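Local coordinates for glucose-inhibited division protein A-related protein, probable oxidoreductase (Thermus thermophilus, PDB 2CUL), which binds flavin-adenine dinucleotide in a Rossmann-type fold and is probably a flavin-dependent oxidoreductase related to the glucose-inhibited division protein A, at residues Glu190-Leu195 / Ala224-His229; Ala2-Leu7 / Pro83-Gln88. One frame throughout, in Å; residues are numbered along the deposited sequence.

Contact 1: Glu190-Leu195 / Ala224-His229; sequences EKTFRL and AEHLLH
T192 rests on the imidazole of H226 where the turn of a β-hairpin meets the C-terminal helix 213-230. The hairpin pairs strands 188-189 and 194-195 and carries a G1 bulge, F193 and R194 both facing E189. H226 sends its CG anti to the backbone N (chi1 170°), which carries the ring off the helix surface and beneath the turn. T192 CA then sits over one face, 3.9 Å from the ring centroid and 17° off the normal: a CH-pi contact. K191 O lies above that same face, toward the rim, 4.1 Å from H226 ND1. On that same side, out past the rim, T192 O comes to 3.3 Å from H226 CD2. The threonine side chain runs alongside the histidine, pointing the same way, with CB 3.6 Å from H226 NE2 and the methyl CG2 3.8 Å from H226 CE1. Putting an alanine in place of H226 would probably leave T192 CA and CB without the flat surface they lie on and open a gap between turn and helix. The hydroxyl of T192 faces its own hairpin instead, hydrogen-bonded to the carboxylate of E189. Beside this surface contact F193 is buried, its ring against E219, R222 and L223 of the same helix, and E190 O takes a hydrogen bond from R222. T192 OG1 stands between its backbone N and carbonyl carbon (chi1 62°), a position from which it also accepts a weak bond from R194 N at 3.3 Å.

Contact 2: Ala2-Leu7 / Pro83-Gln88; sequences AAYQVL and PLHLFQ
Y4 and H85 meet edge to edge: the phenol oxygen of Y4 lies near the plane of the imidazole, and H85 ND1 in turn lies in the plane of the tyrosine ring. The two are joined by a hydrogen bond of 2.7 Å between Y4 OH and H85 ND1, in which either could be the donor. One face of the imidazole receives F87, whose CD2 stands 3.9 Å above the H85 ring plane, toward the rim. The phenyl of F87 runs nearly parallel to the phenol of Y4, planes at 12°, yet the two are slid so far apart that they barely overlap; a rim carbon of each meets the other, Y4 CE2 to F87 CE2 at 4.0 Å. At the edge of the phenyl sits the methyl CD1 of L7, 4.2 Å from F87 CZ. All this happens over one side of the Rossmann-type sheet, where strand 29-33 runs between strands 6-9 and 84-97, so the side chains reach across an intervening strand to meet. H85 and F87 point toward Y4, while L84 and L86 turn the other way, L84 packing on A19 of helix 13-24. F87 also leans on L32 of the middle strand, and A112 of strand 112-113 touches both F87 and L7. The phenyl gets to this spot because its CG is tucked between backbone N and carbonyl carbon (chi1 64°), and from there F87 CE2 comes to 3.6 Å from Y4 OH, approaching it obliquely.

Contact 2 closes first along the chain, joining residues near the N-terminus to strand 84-97; contact 1 follows, tying a late hairpin to the C-terminal helix. Their centres are about 17 Å apart, and they touch directly, L227 CD1 lying 4.0 Å from V6 CG1. Both sit at the margin of one layered fold. Strands 6-9 and 84-97 are part of the mixed sheet, and 194-195 bonds to an outermost strand of it, 201-203. Helix 13-24 is a common neighbour: its L22 packs against V6 and L228 alike. The two chain ends are thus brought together in the FAD-binding fold, with the F87 side chain about 9 Å from the cofactor.

Contact 1: Glu190-Leu195 / Ala224-His229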
ATOM      1  N   GLU A 190     -12.321  -2.178 -11.010  1.00 12.78           N
ATOM      2  CA  GLU A 190     -11.787  -0.819 -11.066  1.00 12.12           C
ATOM      3  C   GLU A 190     -12.643   0.286 -10.448  1.00 14.77           C
ATOM      4  O   GLU A 190     -12.119   1.181  -9.787  1.00 14.97           O
ATOM      5  CB  GLU A 190     -11.466  -0.457 -12.519  1.00 16.74           C
ATOM      6  CG  GLU A 190     -10.674   0.827 -12.680  1.00 24.08           C
ATOM      7  CD  GLU A 190     -10.389   1.152 -14.134  1.00 30.27           C
ATOM      8  OE1 GLU A 190      -9.827   0.287 -14.839  1.00 37.64           O
ATOM      9  OE2 GLU A 190     -10.722   2.272 -14.572  1.00 40.04           O
ATOM     10  N   LYS A 191     -13.952   0.226 -10.652  1.00 13.98           N
ATOM     11  CA  LYS A 191     -14.845   1.257 -10.125  1.00 15.82           C
ATOM     12  C   LYS A 191     -14.989   1.269  -8.604  1.00 16.24           C
ATOM     13  O   LYS A 191     -15.197   2.325  -8.007  1.00 16.21           O
ATOM     14  CB  LYS A 191     -16.238   1.112 -10.743  1.00 18.69           C
ATOM     15  CG  LYS A 191     -16.278   1.221 -12.258  1.00 27.06           C
ATOM     16  CD  LYS A 191     -17.689   0.986 -12.784  1.00 33.50           C
ATOM     17  CE  LYS A 191     -18.195  -0.404 -12.419  1.00 37.69           C
ATOM     18  NZ  LYS A 191     -19.593  -0.637 -12.879  1.00 42.12           N
ATOM     19  N   THR A 192     -14.873   0.098  -7.985  1.00 11.86           N
ATOM     20  CA  THR A 192     -15.038  -0.036  -6.540  1.00 12.33           C
ATOM     21  C   THR A 192     -13.782  -0.447  -5.783  1.00 10.28           C
ATOM     22  O   THR A 192     -13.771  -0.439  -4.552  1.00 11.45           O
ATOM     23  CB  THR A 192     -16.107  -1.083  -6.225  1.00 12.30           C
ATOM     24  OG1 THR A 192     -15.686  -2.353  -6.742  1.00 11.25           O
ATOM     25  CG2 THR A 192     -17.435  -0.701  -6.866  1.00 13.65           C
ATOM     26  N   PHE A 193     -12.745  -0.835  -6.518  1.00  9.28           N
ATOM     27  CA  PHE A 193     -11.481  -1.278  -5.927  1.00  9.22           C
ATOM     28  C   PHE A 193     -11.621  -2.644  -5.267  1.00 10.07           C
ATOM     29  O   PHE A 193     -10.705  -3.120  -4.607  1.00  8.17           O
ATOM     30  CB  PHE A 193     -10.989  -0.265  -4.891  1.00 10.41           C
ATOM     31  CG  PHE A 193     -10.566   1.048  -5.481  1.00  9.03           C
ATOM     32  CD1 PHE A 193      -9.260   1.242  -5.915  1.00 10.00           C
ATOM     33  CD2 PHE A 193     -11.483   2.086  -5.622  1.00  9.11           C
ATOM     34  CE1 PHE A 193      -8.868   2.454  -6.484  1.00  9.25           C
ATOM     35  CE2 PHE A 193     -11.102   3.301  -6.189  1.00  8.09           C
ATOM     36  CZ  PHE A 193      -9.793   3.485  -6.620  1.00  9.63           C
ATOM     37  N   ARG A 194     -12.769  -3.283  -5.463  1.00 10.19           N
ATOM     38  CA  ARG A 194     -13.019  -4.583  -4.859  1.00  9.34           C
ATOM     39  C   ARG A 194     -12.262  -5.750  -5.482  1.00  9.49           C
ATOM     40  O   ARG A 194     -12.120  -5.840  -6.702  1.00  9.81           O
ATOM     41  CB  ARG A 194     -14.517  -4.907  -4.921  1.00 12.10           C
ATOM     42  CG  ARG A 194     -15.388  -4.093  -3.980  1.00 10.11           C
ATOM     43  CD  ARG A 194     -15.507  -4.767  -2.621  1.00 11.08           C
ATOM     44  NE  ARG A 194     -16.271  -6.010  -2.701  1.00 11.62           N
ATOM     45  CZ  ARG A 194     -15.762  -7.228  -2.529  1.00 13.36           C
ATOM     46  NH1 ARG A 194     -16.548  -8.292  -2.629  1.00 12.34           N
ATOM     47  NH2 ARG A 194     -14.477  -7.387  -2.240  1.00 11.11           N
ATOM     48  N   LEU A 195     -11.758  -6.627  -4.619  1.00 10.21           N
ATOM     49  CA  LEU A 195     -11.117  -7.861  -5.054  1.00  8.00           C
ATOM     50  C   LEU A 195     -12.306  -8.791  -4.812  1.00  9.64           C
ATOM     51  O   LEU A 195     -12.484  -9.348  -3.724  1.00 10.99           O
ATOM     52  CB  LEU A 195      -9.924  -8.219  -4.161  1.00  8.34           C
ATOM     53  CG  LEU A 195      -8.643  -7.422  -4.436  1.00  6.73           C
ATOM     54  CD1 LEU A 195      -7.550  -7.877  -3.471  1.00  6.44           C
ATOM     55  CD2 LEU A 195      -8.189  -7.636  -5.880  1.00  8.16           C
ATOM     56  N   ALA A 224     -10.527   6.400  -1.485  1.00  8.47           N
ATOM     57  CA  ALA A 224     -11.043   7.069  -0.293  1.00  9.48           C
ATOM     58  C   ALA A 224     -12.428   7.643  -0.571  1.00 10.09           C
ATOM     59  O   ALA A 224     -13.344   7.504   0.241  1.00 12.01           O
ATOM     60  CB  ALA A 224     -10.087   8.177   0.147  1.00 10.00           C
ATOM     61  N   GLU A 225     -12.582   8.286  -1.726  1.00 10.05           N
ATOM     62  CA  GLU A 225     -13.868   8.868  -2.089  1.00 11.45           C
ATOM     63  C   GLU A 225     -14.937   7.794  -2.240  1.00 14.02           C
ATOM     64  O   GLU A 225     -16.089   8.005  -1.867  1.00 14.56           O
ATOM     65  CB  GLU A 225     -13.738   9.672  -3.381  1.00 10.85           C
ATOM     66  CG  GLU A 225     -12.750  10.828  -3.270  1.00 14.71           C
ATOM     67  CD  GLU A 225     -12.595  11.598  -4.567  1.00 20.75           C
ATOM     68  OE1 GLU A 225     -12.432  10.956  -5.625  1.00 25.44           O
ATOM     69  OE2 GLU A 225     -12.622  12.845  -4.527  1.00 25.79           O
ATOM     70  N   HIS A 226     -14.561   6.640  -2.784  1.00 14.49           N
ATOM     71  CA  HIS A 226     -15.518   5.554  -2.947  1.00 12.68           C
ATOM     72  C   HIS A 226     -15.959   5.012  -1.589  1.00 15.36           C
ATOM     73  O   HIS A 226     -17.153   4.824  -1.341  1.00 16.99           O
ATOM     74  CB  HIS A 226     -14.916   4.412  -3.769  1.00 14.51           C
ATOM     75  CG  HIS A 226     -15.756   3.171  -3.767  1.00 12.13           C
ATOM     76  ND1 HIS A 226     -16.993   3.111  -4.370  1.00 15.54           N
ATOM     77  CD2 HIS A 226     -15.561   1.963  -3.189  1.00 14.02           C
ATOM     78  CE1 HIS A 226     -17.525   1.921  -4.162  1.00 12.83           C
ATOM     79  NE2 HIS A 226     -16.677   1.204  -3.447  1.00 13.71           N
ATOM     80  N   LEU A 227     -14.994   4.761  -0.709  1.00 15.37           N
ATOM     81  CA  LEU A 227     -15.290   4.232   0.616  1.00 13.72           C
ATOM     82  C   LEU A 227     -16.134   5.196   1.440  1.00 17.96           C
ATOM     83  O   LEU A 227     -16.987   4.771   2.222  1.00 18.44           O
ATOM     84  CB  LEU A 227     -13.992   3.910   1.359  1.00 10.76           C
ATOM     85  CG  LEU A 227     -13.164   2.764   0.764  1.00 12.61           C
ATOM     86  CD1 LEU A 227     -11.849   2.618   1.514  1.00 13.20           C
ATOM     87  CD2 LEU A 227     -13.970   1.472   0.837  1.00 13.72           C
ATOM     88  N   LEU A 228     -15.891   6.491   1.273  1.00 17.79           N
ATOM     89  CA  LEU A 228     -16.652   7.496   2.007  1.00 20.88           C
ATOM     90  C   LEU A 228     -18.113   7.427   1.583  1.00 24.19           C
ATOM     91  O   LEU A 228     -19.019   7.657   2.387  1.00 25.76           O
ATOM     92  CB  LEU A 228     -16.092   8.892   1.735  1.00 19.21           C
ATOM     93  CG  LEU A 228     -14.770   9.184   2.445  1.00 19.03           C
ATOM     94  CD1 LEU A 228     -14.178  10.498   1.950  1.00 23.13           C
ATOM     95  CD2 LEU A 228     -15.015   9.237   3.948  1.00 26.50           C
ATOM     96  N   HIS A 229     -18.332   7.104   0.315  1.00 25.05           N
ATOM     97  CA  HIS A 229     -19.675   6.986  -0.227  1.00 29.10           C
ATOM     98  C   HIS A 229     -20.333   5.722   0.324  1.00 30.61           C
ATOM     99  O   HIS A 229     -21.505   5.732   0.694  1.00 34.43           O
ATOM    100  CB  HIS A 229     -19.614   6.927  -1.756  1.00 32.51           C
ATOM    101  CG  HIS A 229     -20.948   6.765  -2.412  1.00 37.81           C
ATOM    102  ND1 HIS A 229     -21.731   5.642  -2.241  1.00 40.69           N
ATOM    103  CD2 HIS A 229     -21.640   7.581  -3.243  1.00 40.92           C
ATOM    104  CE1 HIS A 229     -22.845   5.774  -2.940  1.00 40.59           C
ATOM    105  NE2 HIS A 229     -22.814   6.942  -3.556  1.00 41.47           N
TER

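Contact 2: Ala2-Leu7 / Pro83-Gln88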
ATOM      1  N   ALA A   2     -14.608  -3.644  15.468  1.00 31.50           N
ATOM      2  CA  ALA A   2     -14.831  -2.632  14.395  1.00 29.13           C
ATOM      3  C   ALA A   2     -14.172  -1.303  14.746  1.00 26.45           C
ATOM      4  O   ALA A   2     -14.633  -0.241  14.319  1.00 26.34           O
ATOM      5  CB  ALA A   2     -16.329  -2.431  14.176  1.00 26.45           C
ATOM      6  N   ALA A   3     -13.096  -1.365  15.526  1.00 23.82           N
ATOM      7  CA  ALA A   3     -12.374  -0.163  15.929  1.00 23.12           C
ATOM      8  C   ALA A   3     -12.012   0.641  14.687  1.00 23.68           C
ATOM      9  O   ALA A   3     -12.260   1.849  14.622  1.00 22.22           O
ATOM     10  CB  ALA A   3     -11.116  -0.542  16.700  1.00 23.14           C
ATOM     11  N   TYR A   4     -11.417  -0.031  13.704  1.00 20.72           N
ATOM     12  CA  TYR A   4     -11.055   0.632  12.458  1.00 15.46           C
ATOM     13  C   TYR A   4     -12.152   0.388  11.431  1.00 12.49           C
ATOM     14  O   TYR A   4     -12.538  -0.755  11.178  1.00 12.03           O
ATOM     15  CB  TYR A   4      -9.743   0.086  11.878  1.00  9.72           C
ATOM     16  CG  TYR A   4      -8.534   0.157  12.784  1.00 11.02           C
ATOM     17  CD1 TYR A   4      -8.172   1.342  13.423  1.00 14.94           C
ATOM     18  CD2 TYR A   4      -7.730  -0.967  12.972  1.00 13.57           C
ATOM     19  CE1 TYR A   4      -7.031   1.401  14.233  1.00 13.51           C
ATOM     20  CE2 TYR A   4      -6.593  -0.916  13.771  1.00 17.86           C
ATOM     21  CZ  TYR A   4      -6.249   0.267  14.397  1.00 16.51           C
ATOM     22  OH  TYR A   4      -5.119   0.307  15.181  1.00 20.79           O
ATOM     23  N   GLN A   5     -12.660   1.462  10.846  1.00 12.18           N
ATOM     24  CA  GLN A   5     -13.685   1.336   9.820  1.00 11.58           C
ATOM     25  C   GLN A   5     -13.006   0.837   8.553  1.00 11.28           C
ATOM     26  O   GLN A   5     -13.601   0.112   7.754  1.00 10.26           O
ATOM     27  CB  GLN A   5     -14.345   2.687   9.571  1.00 12.89           C
ATOM     28  CG  GLN A   5     -15.240   3.121  10.714  1.00 15.73           C
ATOM     29  CD  GLN A   5     -15.793   4.511  10.516  1.00 14.49           C
ATOM     30  OE1 GLN A   5     -15.072   5.500  10.636  1.00 13.77           O
ATOM     31  NE2 GLN A   5     -17.080   4.594  10.203  1.00 19.27           N
ATOM     32  N   VAL A   6     -11.750   1.236   8.377  1.00  8.80           N
ATOM     33  CA  VAL A   6     -10.962   0.818   7.226  1.00  8.34           C
ATOM     34  C   VAL A   6      -9.546   0.488   7.692  1.00  6.71           C
ATOM     35  O   VAL A   6      -8.898   1.300   8.351  1.00  8.27           O
ATOM     36  CB  VAL A   6     -10.872   1.935   6.147  1.00  6.99           C
ATOM     37  CG1 VAL A   6     -10.090   1.428   4.941  1.00  9.73           C
ATOM     38  CG2 VAL A   6     -12.271   2.369   5.715  1.00  9.27           C
ATOM     39  N   LEU A   7      -9.085  -0.718   7.365  1.00  7.63           N
ATOM     40  CA  LEU A   7      -7.737  -1.159   7.708  1.00  6.38           C
ATOM     41  C   LEU A   7      -6.972  -1.218   6.394  1.00  8.62           C
ATOM     42  O   LEU A   7      -7.370  -1.928   5.470  1.00  8.69           O
ATOM     43  CB  LEU A   7      -7.758  -2.553   8.345  1.00  6.82           C
ATOM     44  CG  LEU A   7      -6.387  -3.211   8.549  1.00  7.37           C
ATOM     45  CD1 LEU A   7      -5.588  -2.443   9.599  1.00  9.80           C
ATOM     46  CD2 LEU A   7      -6.582  -4.658   8.997  1.00  8.54           C
ATOM     47  N   PRO A  83      -7.769  10.948  13.385  1.00 11.66           N
ATOM     48  CA  PRO A  83      -8.504   9.695  13.163  1.00 10.49           C
ATOM     49  C   PRO A  83      -7.673   8.538  12.624  1.00  9.97           C
ATOM     50  O   PRO A  83      -8.188   7.438  12.431  1.00 11.93           O
ATOM     51  CB  PRO A  83      -9.597  10.099  12.170  1.00 11.89           C
ATOM     52  CG  PRO A  83      -9.701  11.601  12.330  1.00 14.66           C
ATOM     53  CD  PRO A  83      -8.270  12.006  12.494  1.00 13.19           C
ATOM     54  N   LEU A  84      -6.394   8.787  12.382  1.00  8.09           N
ATOM     55  CA  LEU A  84      -5.523   7.759  11.837  1.00  8.52           C
ATOM     56  C   LEU A  84      -4.576   7.143  12.844  1.00  9.25           C
ATOM     57  O   LEU A  84      -3.967   7.847  13.648  1.00 10.15           O
ATOM     58  CB  LEU A  84      -4.696   8.337  10.685  1.00  7.90           C
ATOM     59  CG  LEU A  84      -3.661   7.400  10.051  1.00 12.19           C
ATOM     60  CD1 LEU A  84      -4.356   6.171   9.469  1.00 12.69           C
ATOM     61  CD2 LEU A  84      -2.909   8.150   8.962  1.00 15.02           C
ATOM     62  N   HIS A  85      -4.466   5.819  12.806  1.00  7.24           N
ATOM     63  CA  HIS A  85      -3.524   5.127  13.674  1.00  6.48           C
ATOM     64  C   HIS A  85      -2.551   4.382  12.776  1.00  8.45           C
ATOM     65  O   HIS A  85      -2.915   3.395  12.134  1.00  8.53           O
ATOM     66  CB  HIS A  85      -4.196   4.116  14.593  1.00  6.85           C
ATOM     67  CG  HIS A  85      -3.251   3.504  15.579  1.00  8.93           C
ATOM     68  ND1 HIS A  85      -3.445   2.257  16.132  1.00  8.71           N
ATOM     69  CD2 HIS A  85      -2.100   3.979  16.114  1.00 10.58           C
ATOM     70  CE1 HIS A  85      -2.455   1.988  16.965  1.00 11.21           C
ATOM     71  NE2 HIS A  85      -1.625   3.016  16.973  1.00 10.72           N
ATOM     72  N   LEU A  86      -1.322   4.879  12.721  1.00  5.91           N
ATOM     73  CA  LEU A  86      -0.271   4.274  11.917  1.00  6.54           C
ATOM     74  C   LEU A  86       0.522   3.356  12.831  1.00  6.40           C
ATOM     75  O   LEU A  86       1.034   3.791  13.864  1.00  8.52           O
ATOM     76  CB  LEU A  86       0.639   5.365  11.344  1.00  7.62           C
ATOM     77  CG  LEU A  86       1.958   4.933  10.699  1.00  6.82           C
ATOM     78  CD1 LEU A  86       1.693   4.006   9.516  1.00  8.51           C
ATOM     79  CD2 LEU A  86       2.718   6.176  10.241  1.00  9.50           C
ATOM     80  N   PHE A  87       0.615   2.080  12.474  1.00  5.58           N
ATOM     81  CA  PHE A  87       1.361   1.154  13.316  1.00  4.46           C
ATOM     82  C   PHE A  87       2.131   0.126  12.503  1.00  6.47           C
ATOM     83  O   PHE A  87       1.835  -0.112  11.328  1.00  8.61           O
ATOM     84  CB  PHE A  87       0.416   0.469  14.321  1.00  5.75           C
ATOM     85  CG  PHE A  87      -0.635  -0.397  13.686  1.00  5.44           C
ATOM     86  CD1 PHE A  87      -0.435  -1.769  13.551  1.00  6.60           C
ATOM     87  CD2 PHE A  87      -1.829   0.155  13.228  1.00  5.87           C
ATOM     88  CE1 PHE A  87      -1.406  -2.581  12.975  1.00  8.38           C
ATOM     89  CE2 PHE A  87      -2.811  -0.650  12.644  1.00  9.13           C
ATOM     90  CZ  PHE A  87      -2.598  -2.023  12.519  1.00  9.48           C
ATOM     91  N   GLN A  88       3.136  -0.467  13.137  1.00  7.14           N
ATOM     92  CA  GLN A  88       3.981  -1.456  12.478  1.00  6.85           C
ATOM     93  C   GLN A  88       3.493  -2.873  12.711  1.00  9.47           C
ATOM     94  O   GLN A  88       3.157  -3.257  13.827  1.00 11.64           O
ATOM     95  CB  GLN A  88       5.425  -1.334  12.983  1.00 10.75           C
ATOM     96  CG  GLN A  88       6.437  -2.270  12.301  1.00  9.30           C
ATOM     97  CD  GLN A  88       6.246  -3.740  12.672  1.00 17.40           C
ATOM     98  OE1 GLN A  88       6.021  -4.073  13.838  1.00 21.46           O
ATOM     99  NE2 GLN A  88       6.348  -4.627  11.681  1.00 15.50           N
TER